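Long-range contacts in putative enoyl-CoA hydratase (PDB 3GKB), which is of unproven function but probably acts on acyl-CoA thioesters in the manner of an enoyl-CoA hydratase: residues B[53-58]-B[108-113]; B[132-137]-B[196-201]. All coordinates share one frame; numbering follows the deposited sequence.

Interaction 1. Residues B[53-58]-B[108-113]; sequences VRVIVF and VTIVKL
Two neighbouring parallel strands of the six-stranded sheet in the crotonase fold meet here, 55-58 beside 108-113. Pairs V55-V108, I56-T109, V57-I110 and F58-V111 face each other in register. The short axes come within 4.7 Å and are turned 21° from exact alignment.

Five backbone hydrogen bonds join the segments. Just ahead of the first strand, R54 O receives V108 N at 3.1 Å. I56 then gives its N-H to V108 O (2.8 Å) and accepts I110 N at its own O. F58 repeats the pattern, its N bonding to I110 O and its O receiving K112 N (3.0 Å). This alternation, with one residue of the 55-58 strand bonding on both sides of its partner, is that of parallel pairing. The backbone of V55 and V57 bonds on its other side to G18, A20 and I22, at and just before strand 19-24, so 55-58 is an interior strand. The crotonase fold is built as a spiral of beta-beta-alpha turns, and this pair belongs to its main sheet.

V55, V57, V108 and I110 share one face of the sheet. Helix 195-210 packs on V55, V57 and V108; I110 leans on M130 and F132 of the next strand. V55 CG1 touches I110 CD1 at 3.7 Å. V55 holds CG1 anti to its N (chi1 177°), and I110 extends its chain to CD1 to meet it. V108 also packs on L173 of a second subunit.

I56, F58, T109 and V111 point to the other face. The F58 ring lies alongside T109, whose CB comes to the ring edge at CE2, 4.1 Å away. V111 CG2 approaches F58 CD2 obliquely. I56 CG2 lies over one face of the same ring, 3.8 Å above its plane and offset toward the rim. F124 meets F58 edge-to-face, and T109 OG1 is hydrogen-bonded to D129 N.

Interaction 2. Residues B[132-137]-B[196-201]; sequences FAAAET and DELDEY
F132 and Y201 set their side chains across each other at about a right angle. Y201 CE2 sits over one face of the F132 ring, 3.9 Å above its plane and offset toward the rim. It is nearly equidistant from F132 CD1 and CE1. The ring planes are inclined by 58° with centroids 5.5 Å apart, an oblique pair. Y201 has its CG anti to the backbone N (chi1 -171°), which carries the ring down from the helix to the strand.

One turn earlier, L198 also points at the strand. Its two methyls divide the work: CD1 meets F132 CB at 3.9 Å, and CD2 lies against A134 N (3.7 Å) and A134 CB. Here helix 195-210 packs on strand 130-134 of the crotonase sheet; the short axes of 196-201 and 132-134 run at 154°, roughly antiparallel. With an alanine in place of L198 both methyl contacts go, and a gap would probably open between the helix and the strand above F132 CB and A134.

Beyond the strand end, one water bridges the segments. It donates to E136 OE2 at 2.7 Å and accepts a hydrogen bond from D196 N, while E136 OE1 is hydrogen-bonded to A195 N.

Interaction 1 closes before interaction 2 opens along the chain, and their centres lie about 15 Å apart. They share one sheet, in which strands 108-113 and 130-134 are neighbours. Interaction 1 pairs two strands within that sheet; interaction 2 sets helix 195-210 on it. The same helix reaches over both, since V202, A206 and I209 cover residues of interaction 1. Two polar links join the contacts directly: a salt bridge from K112 NZ to D199 OD1 (2.8 Å) and a probable hydrogen bond from A134 N to L113 O. Both contacts lie in the same crotonase-type domain, one inside the sheet and one between the sheet and the helix that covers it.

Interaction 1. Residues B[53-58]-B[108-113]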
loop_
_atom_site.group_PDB
_atom_site.type_symbol
_atom_site.label_atom_id
_atom_site.label_comp_id
_atom_site.label_asym_id
_atom_site.label_seq_id
_atom_site.Cartn_x
_atom_site.Cartn_y
_atom_site.Cartn_z
ATOM N N VAL B 53 27.409 -16.478 -6.076
ATOM C CA VAL B 53 26.765 -15.524 -5.160
ATOM C C VAL B 53 25.292 -15.396 -5.518
ATOM O O VAL B 53 24.944 -15.128 -6.662
ATOM C CB VAL B 53 27.448 -14.165 -5.195
ATOM C CG1 VAL B 53 26.689 -13.149 -4.283
ATOM C CG2 VAL B 53 28.910 -14.301 -4.712
ATOM N N ARG B 54 24.444 -15.627 -4.522
ATOM C CA ARG B 54 22.989 -15.604 -4.699
ATOM C C ARG B 54 22.270 -14.465 -3.946
ATOM O O ARG B 54 21.131 -14.115 -4.283
ATOM C CB ARG B 54 22.422 -16.977 -4.335
ATOM C CG ARG B 54 22.937 -18.100 -5.256
ATOM C CD ARG B 54 22.381 -19.435 -4.901
ATOM N NE ARG B 54 22.805 -19.881 -3.572
ATOM C CZ ARG B 54 23.984 -20.437 -3.286
ATOM N NH1 ARG B 54 24.903 -20.613 -4.235
ATOM N NH2 ARG B 54 24.267 -20.797 -2.034
ATOM N N VAL B 55 22.910 -13.921 -2.923
ATOM C CA VAL B 55 22.330 -12.877 -2.066
ATOM C C VAL B 55 23.403 -11.851 -1.852
ATOM O O VAL B 55 24.588 -12.214 -1.688
ATOM C CB VAL B 55 21.846 -13.446 -0.692
ATOM C CG1 VAL B 55 21.322 -12.328 0.219
ATOM C CG2 VAL B 55 20.767 -14.549 -0.920
ATOM N N ILE B 56 23.011 -10.570 -1.826
ATOM C CA ILE B 56 23.936 -9.471 -1.468
ATOM C C ILE B 56 23.317 -8.690 -0.300
ATOM O O ILE B 56 22.131 -8.338 -0.347
ATOM C CB ILE B 56 24.140 -8.496 -2.648
ATOM C CG1 ILE B 56 24.802 -9.221 -3.831
ATOM C CG2 ILE B 56 24.940 -7.261 -2.188
ATOM C CD1 ILE B 56 24.719 -8.466 -5.174
ATOM N N VAL B 57 24.093 -8.472 0.760
ATOM C CA VAL B 57 23.630 -7.695 1.909
ATOM C C VAL B 57 24.482 -6.429 2.020
ATOM O O VAL B 57 25.716 -6.501 2.123
ATOM C CB VAL B 57 23.735 -8.439 3.243
ATOM C CG1 VAL B 57 23.159 -7.537 4.387
ATOM C CG2 VAL B 57 22.993 -9.784 3.218
ATOM N N PHE B 58 23.820 -5.284 2.001
ATOM C CA PHE B 58 24.473 -3.997 2.168
ATOM C C PHE B 58 24.349 -3.548 3.604
ATOM O O PHE B 58 23.249 -3.555 4.169
ATOM C CB PHE B 58 23.798 -2.939 1.297
ATOM C CG PHE B 58 23.815 -3.225 -0.169
ATOM C CD1 PHE B 58 24.877 -2.844 -0.957
ATOM C CD2 PHE B 58 22.745 -3.834 -0.779
ATOM C CE1 PHE B 58 24.863 -3.070 -2.337
ATOM C CE2 PHE B 58 22.752 -4.074 -2.139
ATOM C CZ PHE B 58 23.831 -3.687 -2.907
ATOM N N VAL B 108 19.411 -11.639 -4.912
ATOM C CA VAL B 108 18.487 -10.972 -3.984
ATOM C C VAL B 108 19.292 -9.911 -3.252
ATOM O O VAL B 108 20.393 -10.205 -2.749
ATOM C CB VAL B 108 17.929 -11.964 -2.961
ATOM C CG1 VAL B 108 17.073 -11.215 -1.895
ATOM C CG2 VAL B 108 17.138 -13.071 -3.670
ATOM N N THR B 109 18.794 -8.673 -3.213
ATOM C CA THR B 109 19.507 -7.582 -2.548
ATOM C C THR B 109 18.771 -7.214 -1.223
ATOM O O THR B 109 17.526 -7.039 -1.179
ATOM C CB THR B 109 19.604 -6.355 -3.448
ATOM O OG1 THR B 109 18.286 -5.990 -3.916
ATOM C CG2 THR B 109 20.530 -6.629 -4.670
ATOM N N ILE B 110 19.543 -7.151 -0.138
ATOM C CA ILE B 110 19.004 -6.899 1.191
ATOM C C ILE B 110 19.764 -5.726 1.803
ATOM O O ILE B 110 20.987 -5.733 1.799
ATOM C CB ILE B 110 19.176 -8.146 2.113
ATOM C CG1 ILE B 110 18.424 -9.350 1.550
ATOM C CG2 ILE B 110 18.672 -7.840 3.547
ATOM C CD1 ILE B 110 18.753 -10.696 2.279
ATOM N N VAL B 111 19.055 -4.725 2.316
ATOM C CA VAL B 111 19.713 -3.619 3.050
ATOM C C VAL B 111 19.460 -3.807 4.544
ATOM O O VAL B 111 18.326 -4.056 4.969
ATOM C CB VAL B 111 19.193 -2.222 2.607
ATOM C CG1 VAL B 111 19.614 -1.119 3.617
ATOM C CG2 VAL B 111 19.681 -1.869 1.159
ATOM N N LYS B 112 20.534 -3.741 5.317
ATOM C CA LYS B 112 20.484 -3.697 6.771
ATOM C C LYS B 112 20.741 -2.256 7.219
ATOM O O LYS B 112 21.895 -1.781 7.151
ATOM C CB LYS B 112 21.542 -4.614 7.361
ATOM C CG LYS B 112 21.581 -4.579 8.879
ATOM C CD LYS B 112 22.449 -5.706 9.444
ATOM C CE LYS B 112 23.909 -5.489 9.183
ATOM N NZ LYS B 112 24.782 -6.515 9.865
ATOM N N LEU B 113 19.688 -1.590 7.686
ATOM C CA LEU B 113 19.721 -0.168 8.017
ATOM C C LEU B 113 19.690 0.031 9.526
ATOM O O LEU B 113 18.651 -0.139 10.167
ATOM C CB LEU B 113 18.541 0.568 7.364
ATOM C CG LEU B 113 18.465 2.085 7.635
ATOM C CD1 LEU B 113 19.675 2.788 6.952
ATOM C CD2 LEU B 113 17.156 2.692 7.181
#

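Interaction 2. Residues B[132-137]-B[196-201]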
loop_
_atom_site.group_PDB
_atom_site.type_symbol
_atom_site.label_atom_id
_atom_site.label_comp_id
_atom_site.label_asym_id
_atom_site.label_seq_id
_atom_site.Cartn_x
_atom_site.Cartn_y
_atom_site.Cartn_z
ATOM N N PHE B 132 15.543 -3.961 6.018
ATOM C CA PHE B 132 15.226 -4.209 7.433
ATOM C C PHE B 132 15.979 -3.150 8.237
ATOM O O PHE B 132 17.195 -2.962 8.030
ATOM C CB PHE B 132 15.678 -5.625 7.846
ATOM C CG PHE B 132 15.009 -6.718 7.042
ATOM C CD1 PHE B 132 13.666 -6.998 7.246
ATOM C CD2 PHE B 132 15.679 -7.398 6.021
ATOM C CE1 PHE B 132 13.013 -7.994 6.486
ATOM C CE2 PHE B 132 15.034 -8.393 5.275
ATOM C CZ PHE B 132 13.688 -8.664 5.510
ATOM N N ALA B 133 15.279 -2.486 9.163
ATOM C CA ALA B 133 15.839 -1.337 9.887
ATOM C C ALA B 133 15.723 -1.462 11.412
ATOM O O ALA B 133 14.769 -2.042 11.932
ATOM C CB ALA B 133 15.183 -0.013 9.432
ATOM N N ALA B 134 16.699 -0.892 12.106
ATOM C CA ALA B 134 16.730 -0.871 13.576
ATOM C C ALA B 134 15.683 0.143 14.118
ATOM O O ALA B 134 15.764 1.363 13.852
ATOM C CB ALA B 134 18.129 -0.473 14.050
ATOM N N ALA B 135 14.744 -0.367 14.905
ATOM C CA ALA B 135 13.626 0.443 15.412
ATOM C C ALA B 135 14.122 1.671 16.169
ATOM O O ALA B 135 13.601 2.779 15.988
ATOM C CB ALA B 135 12.700 -0.435 16.295
ATOM N N GLU B 136 15.167 1.503 16.963
ATOM C CA GLU B 136 15.624 2.561 17.877
ATOM C C GLU B 136 16.491 3.621 17.244
ATOM O O GLU B 136 16.532 4.738 17.737
ATOM C CB GLU B 136 16.432 1.964 19.053
ATOM C CG GLU B 136 15.629 1.080 20.009
ATOM C CD GLU B 136 15.673 -0.399 19.635
ATOM O OE1 GLU B 136 15.804 -0.703 18.434
ATOM O OE2 GLU B 136 15.564 -1.260 20.540
ATOM N N THR B 137 17.225 3.263 16.189
ATOM C CA THR B 137 18.314 4.078 15.688
ATOM C C THR B 137 18.175 4.509 14.222
ATOM O O THR B 137 18.724 5.522 13.834
ATOM C CB THR B 137 19.662 3.337 15.877
ATOM O OG1 THR B 137 19.588 2.053 15.269
ATOM C CG2 THR B 137 19.959 3.123 17.376
ATOM N N ASP B 196 19.155 -4.504 18.699
ATOM C CA ASP B 196 20.005 -5.591 19.202
ATOM C C ASP B 196 19.731 -6.951 18.553
ATOM O O ASP B 196 20.515 -7.897 18.777
ATOM C CB ASP B 196 19.865 -5.726 20.714
ATOM C CG ASP B 196 20.492 -4.579 21.466
ATOM O OD1 ASP B 196 21.442 -3.943 20.966
ATOM O OD2 ASP B 196 20.021 -4.303 22.590
ATOM N N GLU B 197 18.644 -7.059 17.779
ATOM C CA GLU B 197 18.292 -8.290 17.045
ATOM C C GLU B 197 18.525 -8.200 15.531
ATOM O O GLU B 197 18.470 -9.204 14.829
ATOM C CB GLU B 197 16.827 -8.644 17.277
ATOM C CG GLU B 197 16.520 -9.046 18.726
ATOM C CD GLU B 197 15.027 -9.096 19.044
ATOM O OE1 GLU B 197 14.204 -9.170 18.128
ATOM O OE2 GLU B 197 14.677 -9.035 20.241
ATOM N N LEU B 198 18.776 -7.001 15.031
ATOM C CA LEU B 198 18.793 -6.775 13.598
ATOM C C LEU B 198 19.882 -7.550 12.851
ATOM O O LEU B 198 19.632 -8.087 11.770
ATOM C CB LEU B 198 18.934 -5.277 13.323
ATOM C CG LEU B 198 18.979 -4.894 11.847
ATOM C CD1 LEU B 198 17.685 -5.273 11.174
ATOM C CD2 LEU B 198 19.362 -3.401 11.691
ATOM N N ASP B 199 21.081 -7.601 13.425
ATOM C CA ASP B 199 22.226 -8.243 12.771
ATOM C C ASP B 199 21.976 -9.748 12.587
ATOM O O ASP B 199 22.203 -10.302 11.493
ATOM C CB ASP B 199 23.505 -8.026 13.574
ATOM C CG ASP B 199 23.948 -6.581 13.604
ATOM O OD1 ASP B 199 23.943 -5.937 12.512
ATOM O OD2 ASP B 199 24.303 -6.112 14.731
ATOM N N GLU B 200 21.529 -10.409 13.644
ATOM C CA GLU B 200 21.210 -11.834 13.555
ATOM C C GLU B 200 19.989 -12.110 12.638
ATOM O O GLU B 200 19.979 -13.084 11.888
ATOM C CB GLU B 200 21.035 -12.467 14.964
ATOM C CG GLU B 200 22.362 -12.591 15.739
ATOM C CD GLU B 200 22.277 -13.602 16.900
ATOM O OE1 GLU B 200 21.160 -13.805 17.419
ATOM O OE2 GLU B 200 23.320 -14.210 17.251
ATOM N N TYR B 201 18.988 -11.242 12.667
ATOM C CA TYR B 201 17.809 -11.392 11.821
ATOM C C TYR B 201 18.153 -11.343 10.313
ATOM O O TYR B 201 17.745 -12.215 9.535
ATOM C CB TYR B 201 16.824 -10.266 12.132
ATOM C CG TYR B 201 15.499 -10.446 11.480
ATOM C CD1 TYR B 201 14.413 -10.959 12.200
ATOM C CD2 TYR B 201 15.302 -10.113 10.145
ATOM C CE1 TYR B 201 13.177 -11.122 11.599
ATOM C CE2 TYR B 201 14.076 -10.291 9.543
ATOM C CZ TYR B 201 13.020 -10.788 10.278
ATOM O OH TYR B 201 11.785 -10.968 9.688
HETATM O O HOH W 1 17.152 -3.425 20.558
#